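Local coordinates for conserved Archaeal protein (Sulfolobus acidocaldarius, PDB 4OPC), which reduces the double bonds of the geranylgeranyl chains of archaeal glycerophospholipids, using bound FAD, to make the saturated lipids of the cell membrane, at residues I174-D179 against P275-A280; P271-L276 against S290-N295; A305-Y310 against I335-E340. All blocks are in the same frame, centred on the assembly; numbering follows the deposited sequence.

Contact 1 of 3, residues I174-D179 against P275-A280; sequences ITEDLD and PLYTMA
Glu176 reaches Leu276 and Tyr277 because its CG stands anti to the backbone N (chi1 -178°) and the chain stays extended beyond CG. The carboxylate is thereby carried across to the backbone of 275-280. OE1 accepts the backbone N-H of Tyr277 at 2.9 Å, through its syn lone pair, and the bond is nearly straight (169°). Tyr277 swings its own CG beside its backbone N, opposite the carbonyl carbon. The two side chains meet at a slant, yet the planes of ring and carboxylate are only 6° apart, and Glu176 OE2 approaches Tyr277 CD2 at 3.4 Å. A water extends the link: it donates to Glu176 OE1 (2.7 Å) and accepts from Thr278 N (3.1 Å).

The aliphatic part of Glu176 is used too. Its CB packs on Leu276 CD2 at 3.6 Å as the two side chains run antiparallel past one another. Further along, Ile174 puts CD1 against the backbone at 278-280, 3.5 Å from Thr278 O. This carbonyl oxygen is buried here and has no hydrogen-bonding partner in the model. The same methyl group also nears Leu276 CD1. Thr278 OG1 donates to Ala280 O at 2.7 Å, onto a lone pair of the carbonyl oxygen, a bond within the loop.

Outside partners fix the polar ends. Glu176 OE2 forms a salt bridge with Arg273, and the hydroxyl of Tyr277 is hydrogen-bonded to Asp442 and to Arg274. The contact thus joins two loops, one ahead of strand 183-193 and the other ahead of strand 280-281. With an amide and a water on one oxygen and an arginine on the other, the Glu176 carboxylate is held through both oxygens and is likely to remain ionised.

Contact 2 of 3, residues P271-L276 against S290-N295; sequences PTRRPL and SGFTVN
Phe292 lies between Pro271, Arg273 and Leu276. Its CD2 sits over the centre of one face of the Arg273 guanidinium, 3.5 Å above it, with the planes 41° apart. Pro271 CB touches Phe292 CD1 at 3.8 Å, and Leu276 CD2 meets Phe292 CE2 at 3.6 Å. Beside them, Pro271 CG packs on Val294 CG2 at 3.7 Å, the two side chains set nearly perpendicular.

Two backbone features set this up. Leu276 N donates to Gly291 O at 2.9 Å, and Phe292 itself has left-handed helical backbone angles. Arg273 bends at chi3, -81°, which lets NE donate to Arg274 O (2.8 Å) and NH1 to Pro275 O (3.0 Å). The guanidinium of Arg274 covers the other face of the Arg273 guanidinium, and Asp349 forms a salt bridge with Arg274. A water accepts from Arg273 N and probably donates to Val294 O.

Further out, Val294 touches the bound flavin cofactor and also Asp289, an FAD-binding residue, while Asn295 touches the bound lipid. The 290-295 loop follows strand 284-286 of the nucleotide-binding sheet. This placement is characteristic of a Rossmann-type FAD site, here next to the lipid pocket.

Contact 3 of 3, residues A305-Y310 against I335-E340; sequences AMISGY and ICYVNE
Tyr337 lies against Ile307 and Ser308 where helices 302-322 and 332-357 pack as a roughly antiparallel pair. The axes of the two short segments approach to 9.4 Å, and their directions differ by 147°. From CB, the ring is carried with CG anti to the backbone N (chi1 -173°), which lays it along the side of 305-310. CD1 meets Ser308 CB at 3.9 Å and Ile307 CG2 at 4.0 Å. CE1 also rests on Ser308 CB, again at 3.9 Å. Both partners come obliquely to the ring. On the other side of the ring, CD2 meets the sulfur of Met279 and CE2 meets Pro275. At the tip, OH is hydrogen-bonded to OE1 of Gln345 and packs on Thr293. Replacing Tyr337 by an alanine would probably open a gap beside Ser308 and Met279 and leave Gln345 OE1 without its hydroxyl partner.

Ile307 has a second neighbour, crossed obliquely: its CG2 packs on Glu340 CB at 3.7 Å. Ile307 also touches the bound lipid and His56, a lipid-binding residue, so this part of the helix pair borders the lipid pocket. At the opposite end of the contact, Cys336 SG lies beside the Tyr310 ring in a sulfur-aromatic contact. The sulfur is 5.1 Å from the ring centroid and 68° off the ring normal, an oblique approach. Cys336 also forms a disulfide with Cys311, which ties the two helices together covalently next to this packing.

Ser308 OG donates back to its own helix and is also hydrogen-bonded to Gly288 N. Ala305 O therefore takes two bonds, from Ser308 OG at 2.7 Å and from Gly309 N at 3.0 Å.

In the fold
Contact 1 and contact 2 share Pro275 and Leu276, and their centres are about 9 Å apart. Contact 3 follows later in the chain, its centre about 15 Å from that of contact 1 and about 12 Å from that of contact 2. The loop between strands 261-271 and 280-281 serves both contact 1 and contact 2. It thus connects the edge strand of the eight-stranded sheet with the edge strand of the nucleotide-binding sheet. Helix 332-357 of contact 3 lies against this loop, and Thr293 of contact 2 packs on both helices of contact 3. Together the three contacts join the two sheets and the helix pair beside the flavin and lipid sites.

Contact 1 of 3, residues I174-D179 against P275-A280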
ATOM      1  N   ILE A 174      14.874  -5.077 -10.468  1.00 13.29           N
ATOM      2  CA  ILE A 174      14.031  -3.912 -10.286  1.00 15.56           C
ATOM      3  C   ILE A 174      12.804  -3.928 -11.216  1.00 14.69           C
ATOM      4  O   ILE A 174      11.905  -3.088 -11.091  1.00 14.17           O
ATOM      5  CB  ILE A 174      14.878  -2.616 -10.492  1.00 15.16           C
ATOM      6  CG1 ILE A 174      14.319  -1.475  -9.647  1.00 16.13           C
ATOM      7  CG2 ILE A 174      15.025  -2.270 -11.972  1.00 16.12           C
ATOM      8  CD1 ILE A 174      14.497  -1.703  -8.166  1.00 15.06           C
ATOM      9  N   THR A 175      12.769  -4.879 -12.153  1.00 13.15           N
ATOM     10  CA  THR A 175      11.619  -5.036 -13.049  1.00 14.14           C
ATOM     11  C   THR A 175      10.619  -6.096 -12.566  1.00 14.52           C
ATOM     12  O   THR A 175       9.677  -6.416 -13.288  1.00 17.82           O
ATOM     13  CB  THR A 175      12.056  -5.416 -14.486  1.00 14.90           C
ATOM     14  OG1 THR A 175      12.588  -6.751 -14.505  1.00 18.03           O
ATOM     15  CG2 THR A 175      13.106  -4.441 -15.000  1.00 16.95           C
ATOM     16  N   GLU A 176      10.814  -6.616 -11.355  1.00 12.26           N
ATOM     17  CA  GLU A 176       9.961  -7.689 -10.812  1.00 13.86           C
ATOM     18  C   GLU A 176       8.467  -7.373 -10.953  1.00 13.87           C
ATOM     19  O   GLU A 176       8.019  -6.272 -10.623  1.00 13.57           O
ATOM     20  CB  GLU A 176      10.310  -7.931  -9.340  1.00 14.84           C
ATOM     21  CG  GLU A 176       9.524  -9.063  -8.685  1.00 14.28           C
ATOM     22  CD  GLU A 176       9.604  -9.074  -7.161  1.00 14.39           C
ATOM     23  OE1 GLU A 176      10.373  -8.287  -6.553  1.00 16.11           O
ATOM     24  OE2 GLU A 176       8.879  -9.886  -6.561  1.00 16.42           O
ATOM     25  N   ASP A 177       7.713  -8.359 -11.438  1.00 15.21           N
ATOM     26  CA  ASP A 177       6.270  -8.233 -11.647  1.00 15.61           C
ATOM     27  C   ASP A 177       5.576  -8.917 -10.469  1.00 16.14           C
ATOM     28  O   ASP A 177       6.228  -9.441  -9.564  1.00 18.23           O
ATOM     29  CB  ASP A 177       5.909  -8.944 -12.963  1.00 18.28           C
ATOM     30  CG  ASP A 177       4.611  -8.441 -13.613  1.00 25.21           C
ATOM     31  OD1 ASP A 177       3.692  -7.919 -12.947  1.00 18.35           O
ATOM     32  OD2 ASP A 177       4.501  -8.606 -14.845  1.00 38.53           O
ATOM     33  N   LEU A 178       4.253  -8.932 -10.462  1.00 14.70           N
ATOM     34  CA  LEU A 178       3.567  -9.676  -9.409  1.00 15.49           C
ATOM     35  C   LEU A 178       2.498 -10.588  -9.962  1.00 15.06           C
ATOM     36  O   LEU A 178       1.962 -10.360 -11.048  1.00 17.39           O
ATOM     37  CB  LEU A 178       2.972  -8.767  -8.331  1.00 16.68           C
ATOM     38  CG  LEU A 178       1.639  -8.072  -8.612  1.00 14.43           C
ATOM     39  CD1 LEU A 178       1.209  -7.321  -7.375  1.00 17.88           C
ATOM     40  CD2 LEU A 178       1.789  -7.147  -9.797  1.00 16.29           C
ATOM     41  N   ASP A 179       2.205 -11.628  -9.202  1.00 15.70           N
ATOM     42  CA  ASP A 179       1.184 -12.582  -9.561  1.00 14.42           C
ATOM     43  C   ASP A 179      -0.178 -11.898  -9.480  1.00 15.67           C
ATOM     44  O   ASP A 179      -0.405 -11.043  -8.617  1.00 16.08           O
ATOM     45  CB  ASP A 179       1.241 -13.769  -8.605  1.00 16.80           C
ATOM     46  CG  ASP A 179       0.387 -14.925  -9.066  1.00 26.26           C
ATOM     47  OD1 ASP A 179      -0.849 -14.879  -8.901  1.00 27.73           O
ATOM     48  OD2 ASP A 179       0.958 -15.902  -9.598  1.00 40.17           O
ATOM     49  N   PRO A 275       7.030  -6.435  -0.198  1.00 11.30           N
ATOM     50  CA  PRO A 275       7.505  -5.440  -1.173  1.00 11.59           C
ATOM     51  C   PRO A 275       8.352  -6.058  -2.285  1.00 11.20           C
ATOM     52  O   PRO A 275       8.687  -7.247  -2.248  1.00 11.80           O
ATOM     53  CB  PRO A 275       8.349  -4.478  -0.326  1.00 15.04           C
ATOM     54  CG  PRO A 275       8.690  -5.235   0.921  1.00 15.03           C
ATOM     55  CD  PRO A 275       7.615  -6.255   1.141  1.00 14.52           C
ATOM     56  N   LEU A 276       8.686  -5.250  -3.290  1.00 12.23           N
ATOM     57  CA  LEU A 276       9.672  -5.660  -4.284  1.00 11.95           C
ATOM     58  C   LEU A 276      10.888  -6.217  -3.563  1.00 13.03           C
ATOM     59  O   LEU A 276      11.355  -5.615  -2.598  1.00 14.58           O
ATOM     60  CB  LEU A 276      10.144  -4.438  -5.071  1.00 16.35           C
ATOM     61  CG  LEU A 276       9.545  -3.983  -6.397  1.00 33.34           C
ATOM     62  CD1 LEU A 276      10.507  -2.974  -7.031  1.00 15.59           C
ATOM     63  CD2 LEU A 276       9.246  -5.122  -7.349  1.00 18.31           C
ATOM     64  N   TYR A 277      11.403  -7.356  -4.023  1.00 12.75           N
ATOM     65  CA  TYR A 277      12.533  -7.992  -3.352  1.00 12.88           C
ATOM     66  C   TYR A 277      13.711  -7.043  -3.176  1.00 14.97           C
ATOM     67  O   TYR A 277      14.352  -7.041  -2.123  1.00 15.60           O
ATOM     68  CB  TYR A 277      12.957  -9.261  -4.077  1.00 14.44           C
ATOM     69  CG  TYR A 277      12.057 -10.437  -3.798  1.00 15.65           C
ATOM     70  CD1 TYR A 277      11.764 -10.811  -2.492  1.00 16.87           C
ATOM     71  CD2 TYR A 277      11.487 -11.166  -4.831  1.00 19.47           C
ATOM     72  CE1 TYR A 277      10.950 -11.902  -2.228  1.00 17.80           C
ATOM     73  CE2 TYR A 277      10.665 -12.258  -4.569  1.00 17.80           C
ATOM     74  CZ  TYR A 277      10.402 -12.603  -3.269  1.00 16.39           C
ATOM     75  OH  TYR A 277       9.589 -13.686  -2.992  1.00 21.03           O
ATOM     76  N   THR A 278      13.989  -6.239  -4.204  1.00 13.04           N
ATOM     77  CA  THR A 278      14.796  -5.042  -4.007  1.00 13.81           C
ATOM     78  C   THR A 278      14.066  -3.823  -4.538  1.00 11.98           C
ATOM     79  O   THR A 278      13.492  -3.851  -5.636  1.00 12.55           O
ATOM     80  CB  THR A 278      16.212  -5.128  -4.618  1.00 12.97           C
ATOM     81  OG1 THR A 278      16.876  -3.879  -4.390  1.00 12.84           O
ATOM     82  CG2 THR A 278      16.163  -5.391  -6.120  1.00 14.30           C
ATOM     83  N   MET A 279      14.100  -2.752  -3.752  1.00 11.39           N
ATOM     84  CA  MET A 279      13.517  -1.471  -4.127  1.00 10.70           C
ATOM     85  C   MET A 279      14.608  -0.525  -4.611  1.00 11.58           C
ATOM     86  O   MET A 279      14.349   0.654  -4.863  1.00 12.50           O
ATOM     87  CB  MET A 279      12.756  -0.869  -2.938  1.00 11.40           C
ATOM     88  CG  MET A 279      11.583  -1.759  -2.511  1.00 14.18           C
ATOM     89  SD  MET A 279      10.906  -1.331  -0.887  1.00 15.20           S
ATOM     90  CE  MET A 279       9.832   0.022  -1.310  1.00 16.18           C
ATOM     91  N   ALA A 280      15.824  -1.047  -4.780  1.00 11.52           N
ATOM     92  CA  ALA A 280      16.962  -0.246  -5.243  1.00 11.21           C
ATOM     93  C   ALA A 280      17.747  -0.984  -6.314  1.00 12.22           C
ATOM     94  O   ALA A 280      17.964  -2.194  -6.209  1.00 13.05           O
ATOM     95  CB  ALA A 280      17.890   0.089  -4.075  1.00 13.74           C
TER
HETATM   96  O   HOH W   1      12.911  -7.349  -6.892  1.00 16.80           O

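Contact 2 of 3, residues P271-L276 against S290-N295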
ATOM      1  N   PRO A 271      -1.828  -3.592  -4.862  1.00 10.22           N
ATOM      2  CA  PRO A 271      -1.025  -4.784  -4.541  1.00 12.24           C
ATOM      3  C   PRO A 271      -1.229  -5.232  -3.097  1.00 11.81           C
ATOM      4  O   PRO A 271      -1.511  -4.413  -2.228  1.00 13.59           O
ATOM      5  CB  PRO A 271       0.415  -4.319  -4.770  1.00 14.17           C
ATOM      6  CG  PRO A 271       0.364  -2.818  -4.575  1.00 16.45           C
ATOM      7  CD  PRO A 271      -1.013  -2.373  -5.010  1.00 12.81           C
ATOM      8  N   THR A 272      -1.132  -6.537  -2.846  1.00 11.91           N
ATOM      9  CA  THR A 272      -1.346  -7.066  -1.500  1.00 12.61           C
ATOM     10  C   THR A 272      -0.295  -8.107  -1.157  1.00 14.21           C
ATOM     11  O   THR A 272      -0.618  -9.240  -0.837  1.00 16.99           O
ATOM     12  CB  THR A 272      -2.733  -7.728  -1.368  1.00 15.10           C
ATOM     13  OG1 THR A 272      -2.827  -8.827  -2.287  1.00 16.44           O
ATOM     14  CG2 THR A 272      -3.868  -6.739  -1.654  1.00 17.16           C
ATOM     15  N   ARG A 273       0.970  -7.731  -1.200  1.00 11.86           N
ATOM     16  CA  ARG A 273       2.060  -8.683  -0.986  1.00 11.76           C
ATOM     17  C   ARG A 273       3.263  -8.013  -0.335  1.00 11.61           C
ATOM     18  O   ARG A 273       3.272  -6.789  -0.121  1.00 11.80           O
ATOM     19  CB  ARG A 273       2.493  -9.310  -2.317  1.00 12.40           C
ATOM     20  CG  ARG A 273       2.789  -8.300  -3.412  1.00 11.81           C
ATOM     21  CD  ARG A 273       3.740  -8.914  -4.454  1.00 12.59           C
ATOM     22  NE  ARG A 273       5.130  -8.855  -3.998  1.00 12.91           N
ATOM     23  CZ  ARG A 273       6.171  -9.254  -4.719  1.00 14.40           C
ATOM     24  NH1 ARG A 273       7.412  -9.089  -4.258  1.00 13.98           N
ATOM     25  NH2 ARG A 273       5.984  -9.811  -5.912  1.00 14.51           N
ATOM     26  N   ARG A 274       4.272  -8.823  -0.015  1.00 11.40           N
ATOM     27  CA  ARG A 274       5.582  -8.336   0.406  1.00 12.13           C
ATOM     28  C   ARG A 274       6.113  -7.318  -0.616  1.00 10.62           C
ATOM     29  O   ARG A 274       5.701  -7.321  -1.778  1.00 11.27           O
ATOM     30  CB  ARG A 274       6.535  -9.525   0.522  1.00 12.68           C
ATOM     31  CG  ARG A 274       6.773 -10.213  -0.806  1.00 13.25           C
ATOM     32  CD  ARG A 274       6.999 -11.723  -0.646  1.00 15.96           C
ATOM     33  NE  ARG A 274       7.190 -12.335  -1.958  1.00 16.80           N
ATOM     34  CZ  ARG A 274       6.205 -12.663  -2.791  1.00 17.09           C
ATOM     35  NH1 ARG A 274       4.938 -12.448  -2.458  1.00 15.27           N
ATOM     36  NH2 ARG A 274       6.491 -13.209  -3.966  1.00 23.53           N
ATOM     37  N   PRO A 275       7.030  -6.435  -0.198  1.00 11.30           N
ATOM     38  CA  PRO A 275       7.505  -5.440  -1.173  1.00 11.59           C
ATOM     39  C   PRO A 275       8.352  -6.058  -2.285  1.00 11.20           C
ATOM     40  O   PRO A 275       8.687  -7.247  -2.248  1.00 11.80           O
ATOM     41  CB  PRO A 275       8.349  -4.478  -0.326  1.00 15.04           C
ATOM     42  CG  PRO A 275       8.690  -5.235   0.921  1.00 15.03           C
ATOM     43  CD  PRO A 275       7.615  -6.255   1.141  1.00 14.52           C
ATOM     44  N   LEU A 276       8.686  -5.250  -3.290  1.00 12.23           N
ATOM     45  CA  LEU A 276       9.672  -5.660  -4.284  1.00 11.95           C
ATOM     46  C   LEU A 276      10.888  -6.217  -3.563  1.00 13.03           C
ATOM     47  O   LEU A 276      11.355  -5.615  -2.598  1.00 14.58           O
ATOM     48  CB  LEU A 276      10.144  -4.438  -5.071  1.00 16.35           C
ATOM     49  CG  LEU A 276       9.545  -3.983  -6.397  1.00 33.34           C
ATOM     50  CD1 LEU A 276      10.507  -2.974  -7.031  1.00 15.59           C
ATOM     51  CD2 LEU A 276       9.246  -5.122  -7.349  1.00 18.31           C
ATOM     52  N   SER A 290       4.157   1.044  -6.783  1.00  9.62           N
ATOM     53  CA  SER A 290       5.078   0.490  -7.768  1.00  9.44           C
ATOM     54  C   SER A 290       6.057  -0.489  -7.139  1.00 10.64           C
ATOM     55  O   SER A 290       6.508  -1.411  -7.802  1.00 11.28           O
ATOM     56  CB  SER A 290       5.835   1.618  -8.463  1.00 10.72           C
ATOM     57  OG  SER A 290       6.677   1.083  -9.468  1.00 11.75           O
ATOM     58  N   GLY A 291       6.392  -0.266  -5.871  1.00  9.82           N
ATOM     59  CA  GLY A 291       7.268  -1.154  -5.124  1.00 11.30           C
ATOM     60  C   GLY A 291       6.525  -2.110  -4.207  1.00 11.00           C
ATOM     61  O   GLY A 291       7.139  -2.746  -3.350  1.00 11.03           O
ATOM     62  N   PHE A 292       5.208  -2.187  -4.368  1.00 10.50           N
ATOM     63  CA  PHE A 292       4.342  -3.082  -3.582  1.00  9.60           C
ATOM     64  C   PHE A 292       4.420  -2.805  -2.078  1.00 11.32           C
ATOM     65  O   PHE A 292       4.571  -3.737  -1.285  1.00 13.19           O
ATOM     66  CB  PHE A 292       4.641  -4.573  -3.853  1.00 11.63           C
ATOM     67  CG  PHE A 292       4.747  -4.931  -5.315  1.00 11.52           C
ATOM     68  CD1 PHE A 292       3.917  -4.348  -6.270  1.00 11.66           C
ATOM     69  CD2 PHE A 292       5.693  -5.863  -5.733  1.00 11.88           C
ATOM     70  CE1 PHE A 292       4.010  -4.695  -7.597  1.00 12.25           C
ATOM     71  CE2 PHE A 292       5.804  -6.199  -7.071  1.00 14.20           C
ATOM     72  CZ  PHE A 292       4.970  -5.614  -8.001  1.00 14.60           C
ATOM     73  N   THR A 293       4.274  -1.548  -1.676  1.00 10.57           N
ATOM     74  CA  THR A 293       4.385  -1.187  -0.255  1.00 11.94           C
ATOM     75  C   THR A 293       3.112  -1.374   0.613  1.00 14.57           C
ATOM     76  O   THR A 293       3.119  -1.131   1.816  1.00 17.50           O
ATOM     77  CB  THR A 293       4.957   0.229  -0.097  1.00 12.07           C
ATOM     78  OG1 THR A 293       4.191   1.148  -0.892  1.00 14.36           O
ATOM     79  CG2 THR A 293       6.403   0.264  -0.569  1.00 12.37           C
ATOM     80  N   VAL A 294       2.047  -1.872   0.023  1.00 13.52           N
ATOM     81  CA  VAL A 294       0.758  -1.917   0.697  1.00 12.35           C
ATOM     82  C   VAL A 294       0.690  -3.035   1.742  1.00 13.91           C
ATOM     83  O   VAL A 294       1.210  -4.139   1.519  1.00 13.82           O
ATOM     84  CB  VAL A 294      -0.323  -2.138  -0.353  1.00 13.18           C
ATOM     85  CG1 VAL A 294      -1.703  -2.248   0.285  1.00 14.60           C
ATOM     86  CG2 VAL A 294      -0.285  -1.000  -1.370  1.00 14.88           C
ATOM     87  N   ASN A 295       0.057  -2.752   2.879  1.00 11.58           N
ATOM     88  CA  ASN A 295      -0.205  -3.778   3.896  1.00 11.59           C
ATOM     89  C   ASN A 295      -1.053  -4.923   3.312  1.00 11.51           C
ATOM     90  O   ASN A 295      -2.170  -4.696   2.842  1.00 12.79           O
ATOM     91  CB  ASN A 295      -0.946  -3.143   5.070  1.00 13.29           C
ATOM     92  CG  ASN A 295      -1.084  -4.075   6.240  1.00 14.45           C
ATOM     93  OD1 ASN A 295      -1.789  -5.094   6.168  1.00 15.04           O
ATOM     94  ND2 ASN A 295      -0.417  -3.744   7.336  1.00 15.43           N
TER
HETATM   95  O   HOH W   2       1.733  -4.776  -1.486  1.00 14.99           O

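Contact 3 of 3, residues A305-Y310 against I335-E340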
ATOM      1  N   ALA A 305       3.326   4.063   1.784  1.00 10.34           N
ATOM      2  CA  ALA A 305       3.870   4.878   0.694  1.00 10.11           C
ATOM      3  C   ALA A 305       4.732   5.994   1.263  1.00 11.49           C
ATOM      4  O   ALA A 305       5.838   6.235   0.779  1.00 11.87           O
ATOM      5  CB  ALA A 305       2.754   5.475  -0.142  1.00 11.93           C
ATOM      6  N   MET A 306       4.214   6.698   2.270  1.00 10.71           N
ATOM      7  CA  MET A 306       4.995   7.756   2.924  1.00 12.39           C
ATOM      8  C   MET A 306       6.270   7.227   3.581  1.00 12.28           C
ATOM      9  O   MET A 306       7.318   7.861   3.493  1.00 13.10           O
ATOM     10  CB  MET A 306       4.148   8.520   3.935  1.00 15.10           C
ATOM     11  CG  MET A 306       2.994   9.284   3.282  1.00 13.97           C
ATOM     12  SD  MET A 306       2.196  10.462   4.374  1.00 21.14           S
ATOM     13  CE  MET A 306       1.383   9.262   5.390  1.00 18.08           C
ATOM     14  N   ILE A 307       6.186   6.065   4.225  1.00 11.72           N
ATOM     15  CA  ILE A 307       7.385   5.451   4.785  1.00 11.19           C
ATOM     16  C   ILE A 307       8.398   5.198   3.667  1.00 11.74           C
ATOM     17  O   ILE A 307       9.582   5.492   3.812  1.00 12.40           O
ATOM     18  CB  ILE A 307       7.055   4.136   5.513  1.00 12.05           C
ATOM     19  CG1 ILE A 307       6.153   4.405   6.726  1.00 13.14           C
ATOM     20  CG2 ILE A 307       8.348   3.442   5.927  1.00 13.34           C
ATOM     21  CD1 ILE A 307       5.698   3.127   7.442  1.00 14.08           C
ATOM     22  N   SER A 308       7.944   4.665   2.542  1.00 11.24           N
ATOM     23  CA  SER A 308       8.873   4.396   1.451  1.00 12.87           C
ATOM     24  C   SER A 308       9.511   5.683   0.898  1.00 11.95           C
ATOM     25  O   SER A 308      10.679   5.665   0.543  1.00 11.68           O
ATOM     26  CB  SER A 308       8.228   3.520   0.355  1.00 12.59           C
ATOM     27  OG  SER A 308       7.246   4.223  -0.397  1.00 12.05           O
ATOM     28  N   GLY A 309       8.770   6.790   0.871  1.00 11.20           N
ATOM     29  CA  GLY A 309       9.344   8.056   0.443  1.00 11.98           C
ATOM     30  C   GLY A 309      10.403   8.549   1.410  1.00 13.95           C
ATOM     31  O   GLY A 309      11.443   9.087   0.993  1.00 14.43           O
ATOM     32  N   TYR A 310      10.130   8.405   2.704  1.00 13.81           N
ATOM     33  CA  TYR A 310      11.094   8.708   3.752  1.00 13.99           C
ATOM     34  C   TYR A 310      12.380   7.896   3.565  1.00 12.54           C
ATOM     35  O   TYR A 310      13.478   8.447   3.609  1.00 13.38           O
ATOM     36  CB  TYR A 310      10.451   8.465   5.126  1.00 14.73           C
ATOM     37  CG  TYR A 310      11.406   8.365   6.298  1.00 16.95           C
ATOM     38  CD1 TYR A 310      11.766   9.487   7.018  1.00 21.39           C
ATOM     39  CD2 TYR A 310      11.917   7.131   6.697  1.00 19.20           C
ATOM     40  CE1 TYR A 310      12.635   9.393   8.095  1.00 28.91           C
ATOM     41  CE2 TYR A 310      12.782   7.026   7.766  1.00 24.09           C
ATOM     42  CZ  TYR A 310      13.138   8.162   8.460  1.00 27.91           C
ATOM     43  OH  TYR A 310      13.999   8.069   9.531  1.00 37.31           O
ATOM     44  N   ILE A 335      17.259  -1.633   3.442  1.00 14.64           N
ATOM     45  CA  ILE A 335      17.451  -1.841   4.876  1.00 16.96           C
ATOM     46  C   ILE A 335      16.444  -1.023   5.689  1.00 18.13           C
ATOM     47  O   ILE A 335      15.770  -1.551   6.586  1.00 17.24           O
ATOM     48  CB  ILE A 335      18.870  -1.466   5.305  1.00 19.25           C
ATOM     49  CG1 ILE A 335      19.917  -2.220   4.471  1.00 21.21           C
ATOM     50  CG2 ILE A 335      19.047  -1.713   6.802  1.00 19.38           C
ATOM     51  CD1 ILE A 335      19.731  -3.713   4.455  1.00 22.44           C
ATOM     52  N   CYS A 336      16.332   0.259   5.358  1.00 15.33           N
ATOM     53  CA  CYS A 336      15.401   1.166   6.031  1.00 15.62           C
ATOM     54  C   CYS A 336      13.966   0.688   5.866  1.00 14.51           C
ATOM     55  O   CYS A 336      13.235   0.545   6.857  1.00 14.48           O
ATOM     56  CB  CYS A 336      15.552   2.590   5.464  1.00 17.78           C
ATOM     57  SG  CYS A 336      14.289   3.847   5.961  1.00 21.10           S
ATOM     58  N   TYR A 337      13.554   0.409   4.631  1.00 12.91           N
ATOM     59  CA  TYR A 337      12.157   0.046   4.409  1.00 12.10           C
ATOM     60  C   TYR A 337      11.770  -1.283   5.045  1.00 12.73           C
ATOM     61  O   TYR A 337      10.692  -1.388   5.638  1.00 12.80           O
ATOM     62  CB  TYR A 337      11.767   0.068   2.923  1.00 12.10           C
ATOM     63  CG  TYR A 337      10.292  -0.141   2.798  1.00 11.68           C
ATOM     64  CD1 TYR A 337       9.402   0.900   3.050  1.00 12.30           C
ATOM     65  CD2 TYR A 337       9.763  -1.395   2.530  1.00 13.02           C
ATOM     66  CE1 TYR A 337       8.033   0.697   2.994  1.00 11.38           C
ATOM     67  CE2 TYR A 337       8.397  -1.598   2.477  1.00 12.79           C
ATOM     68  CZ  TYR A 337       7.538  -0.546   2.717  1.00 11.28           C
ATOM     69  OH  TYR A 337       6.178  -0.723   2.694  1.00 13.49           O
ATOM     70  N   VAL A 338      12.628  -2.292   4.923  1.00 12.59           N
ATOM     71  CA  VAL A 338      12.350  -3.576   5.569  1.00 14.37           C
ATOM     72  C   VAL A 338      12.246  -3.418   7.090  1.00 14.94           C
ATOM     73  O   VAL A 338      11.332  -3.973   7.705  1.00 14.91           O
ATOM     74  CB  VAL A 338      13.389  -4.648   5.171  1.00 16.18           C
ATOM     75  CG1 VAL A 338      13.229  -5.890   6.025  1.00 18.80           C
ATOM     76  CG2 VAL A 338      13.243  -4.990   3.682  1.00 17.48           C
ATOM     77  N   ASN A 339      13.124  -2.626   7.692  1.00 15.55           N
ATOM     78  CA  ASN A 339      13.031  -2.390   9.132  1.00 15.62           C
ATOM     79  C   ASN A 339      11.752  -1.648   9.529  1.00 17.97           C
ATOM     80  O   ASN A 339      11.124  -1.971  10.537  1.00 20.47           O
ATOM     81  CB  ASN A 339      14.245  -1.617   9.643  1.00 17.91           C
ATOM     82  CG  ASN A 339      15.509  -2.456   9.669  1.00 27.87           C
ATOM     83  OD1 ASN A 339      15.454  -3.684   9.645  1.00 37.40           O
ATOM     84  ND2 ASN A 339      16.658  -1.792   9.727  1.00 27.50           N
ATOM     85  N   GLU A 340      11.356  -0.655   8.737  1.00 14.64           N
ATOM     86  CA  GLU A 340      10.229   0.192   9.120  1.00 14.07           C
ATOM     87  C   GLU A 340       8.862  -0.410   8.811  1.00 15.16           C
ATOM     88  O   GLU A 340       7.883  -0.054   9.471  1.00 18.15           O
ATOM     89  CB  GLU A 340      10.328   1.567   8.434  1.00 16.89           C
ATOM     90  CG  GLU A 340      11.544   2.410   8.825  1.00 19.35           C
ATOM     91  CD  GLU A 340      11.508   2.902  10.267  1.00 29.70           C
ATOM     92  OE1 GLU A 340      10.445   2.807  10.915  1.00 48.29           O
ATOM     93  OE2 GLU A 340      12.549   3.392  10.749  1.00 46.08           O
TER